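PDB 3F7W: putative fructosamine-3-kinase from Thermobifida fusca YX, which probably acts as a fructosamine kinase, transferring phosphate to sugar amines formed on glycated proteins. Local coordinates for residues A[66-69]-A[75-78]. Sequence-based numbering, arbitrary orientation.
Sequences DWLG and PVPQ. With EDO (1,2-ethanediol), chain H.
One face of the flat peptide group joining L68 to G69 is covered by a methyl of V76: CG2 sits above it, 3.7 Å from L68 O, so the carbonyl oxygen is met from above its plane by carbon. On that same face V76 CB stands almost straight over G69 CA, at 3.8 Å, and the absence of a side chain on G69 lets the valine branch lie directly against the backbone. A second flat group, the carboxamide of Q78, receives a weak hydrogen bond at OE1 from O1 of an ethanediol at 3.2 Å; that hydroxyl stands well above the amide plane, and the diol probably comes from the crystallisation liquor.

The turn illustrates how a branched residue can pack on the end of a helix where the chain doubles back. With CG1 of V76 anti to the backbone N (chi1 -178°), CG2 is left beside that nitrogen and reaches past G69 to L68. There it touches L68 CG at 4.0 Å, the two side chains crossing at about a right angle. No direct hydrogen bond joins the segments. A water instead donates to V76 O at 2.7 Å and, weakly, to G69 O. S74 OG accepts from V76 N, bracing the turn from within.

Beyond V76 lies V209 of strand 206-209, while L68 also leans on M112 of helix 99-114. W67 points away from 75-78 and meets W124 edge-to-face. Helix 57-68 followed by strand 79-83 corresponds, by topology, to the helix C to strand β4 connection of the protein-kinase-like fold, a loop that typically packs against the C-terminal lobe, consistent with the V76 contact to V209.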
ATOM      1  N   ASP A  66      -0.726  -1.850 -12.500  1.00 25.43           N
ATOM      2  CA  ASP A  66      -0.290  -1.448 -13.834  1.00 26.42           C
ATOM      3  C   ASP A  66       0.414  -0.113 -13.786  1.00 28.60           C
ATOM      4  O   ASP A  66       1.438   0.101 -14.424  1.00 27.90           O
ATOM      5  CB  ASP A  66      -1.482  -1.409 -14.797  1.00 25.86           C
ATOM      6  CG  ASP A  66      -1.119  -0.871 -16.174  1.00 32.92           C
ATOM      7  OD1 ASP A  66      -0.417  -1.560 -16.911  1.00 40.53           O
ATOM      8  OD2 ASP A  66      -1.565   0.232 -16.505  1.00 41.09           O
ATOM      9  N   TRP A  67      -0.164   0.807 -13.040  1.00 27.36           N
ATOM     10  CA  TRP A  67       0.337   2.157 -12.961  1.00 27.35           C
ATOM     11  C   TRP A  67       1.636   2.237 -12.170  1.00 27.01           C
ATOM     12  O   TRP A  67       2.584   2.934 -12.545  1.00 28.03           O
ATOM     13  CB  TRP A  67      -0.761   3.023 -12.352  1.00 27.54           C
ATOM     14  CG  TRP A  67      -0.445   4.499 -12.202  1.00 29.09           C
ATOM     15  CD1 TRP A  67      -0.462   5.454 -13.183  1.00 32.77           C
ATOM     16  CD2 TRP A  67      -0.181   5.192 -10.973  1.00 29.17           C
ATOM     17  NE1 TRP A  67      -0.160   6.694 -12.646  1.00 34.99           N
ATOM     18  CE2 TRP A  67      -0.005   6.563 -11.290  1.00 30.67           C
ATOM     19  CE3 TRP A  67      -0.081   4.789  -9.636  1.00 30.11           C
ATOM     20  CZ2 TRP A  67       0.261   7.530 -10.311  1.00 31.26           C
ATOM     21  CZ3 TRP A  67       0.201   5.738  -8.677  1.00 29.25           C
ATOM     22  CH2 TRP A  67       0.346   7.092  -9.010  1.00 27.95           C
ATOM     23  N   LEU A  68       1.707   1.522 -11.067  1.00 27.12           N
ATOM     24  CA  LEU A  68       2.873   1.542 -10.224  1.00 26.66           C
ATOM     25  C   LEU A  68       4.055   0.805 -10.831  1.00 28.23           C
ATOM     26  O   LEU A  68       5.225   1.102 -10.507  1.00 28.36           O
ATOM     27  CB  LEU A  68       2.451   0.931  -8.869  1.00 29.47           C
ATOM     28  CG  LEU A  68       3.228   1.148  -7.619  1.00 35.63           C
ATOM     29  CD1 LEU A  68       3.207   2.662  -7.226  1.00 34.33           C
ATOM     30  CD2 LEU A  68       2.597   0.205  -6.552  1.00 30.26           C
ATOM     31  N   GLY A  69       3.782  -0.087 -11.784  1.00 29.00           N
ATOM     32  CA  GLY A  69       4.774  -1.022 -12.280  1.00 29.69           C
ATOM     33  C   GLY A  69       5.655  -0.507 -13.412  1.00 31.01           C
ATOM     34  O   GLY A  69       6.474  -1.241 -13.908  1.00 34.46           O
ATOM     35  N   PRO A  75       9.627  -3.251  -8.672  1.00 28.77           N
ATOM     36  CA  PRO A  75       9.371  -4.335  -7.717  1.00 28.23           C
ATOM     37  C   PRO A  75       7.904  -4.820  -7.742  1.00 28.66           C
ATOM     38  O   PRO A  75       7.521  -5.593  -6.895  1.00 28.46           O
ATOM     39  CB  PRO A  75       9.681  -3.671  -6.363  1.00 26.99           C
ATOM     40  CG  PRO A  75       9.297  -2.281  -6.576  1.00 29.04           C
ATOM     41  CD  PRO A  75       9.480  -1.934  -8.038  1.00 26.91           C
ATOM     42  N   VAL A  76       7.111  -4.394  -8.725  1.00 29.26           N
ATOM     43  CA  VAL A  76       5.669  -4.667  -8.766  1.00 30.01           C
ATOM     44  C   VAL A  76       5.420  -5.915  -9.608  1.00 31.00           C
ATOM     45  O   VAL A  76       5.905  -5.996 -10.742  1.00 32.51           O
ATOM     46  CB  VAL A  76       4.914  -3.461  -9.421  1.00 30.99           C
ATOM     47  CG1 VAL A  76       3.400  -3.698  -9.428  1.00 29.70           C
ATOM     48  CG2 VAL A  76       5.254  -2.170  -8.693  1.00 31.79           C
ATOM     49  N   PRO A  77       4.608  -6.857  -9.116  1.00 29.65           N
ATOM     50  CA  PRO A  77       4.276  -8.027  -9.979  1.00 29.23           C
ATOM     51  C   PRO A  77       3.472  -7.648 -11.217  1.00 28.37           C
ATOM     52  O   PRO A  77       2.625  -6.735 -11.175  1.00 29.12           O
ATOM     53  CB  PRO A  77       3.407  -8.901  -9.091  1.00 35.18           C
ATOM     54  CG  PRO A  77       3.485  -8.352  -7.773  1.00 34.46           C
ATOM     55  CD  PRO A  77       3.884  -6.915  -7.846  1.00 28.59           C
ATOM     56  N   GLN A  78       3.701  -8.394 -12.300  1.00 25.16           N
ATOM     57  CA  GLN A  78       2.934  -8.266 -13.518  1.00 27.72           C
ATOM     58  C   GLN A  78       1.577  -8.970 -13.368  1.00 28.74           C
ATOM     59  O   GLN A  78       1.487 -10.025 -12.765  1.00 31.19           O
ATOM     60  CB  GLN A  78       3.696  -8.912 -14.676  1.00 29.10           C
ATOM     61  CG  GLN A  78       5.099  -8.373 -14.924  1.00 33.34           C
ATOM     62  CD  GLN A  78       5.749  -9.069 -16.103  1.00 33.93           C
ATOM     63  OE1 GLN A  78       5.319 -10.156 -16.492  1.00 39.14           O
ATOM     64  NE2 GLN A  78       6.779  -8.455 -16.677  1.00 37.09           N
TER
HETATM   65  C1  EDO H 294       6.507 -12.938 -15.369  1.00 62.50           C
HETATM   66  O1  EDO H 294       7.653 -12.196 -15.784  1.00 72.33           O
HETATM   67  C2  EDO H 294       6.330 -14.127 -16.291  1.00 63.28           C
HETATM   68  O2  EDO H 294       5.781 -15.204 -15.522  1.00 64.27           O
HETATM   69  O   HOH W   1       6.146  -4.441 -12.966  1.00 36.08           O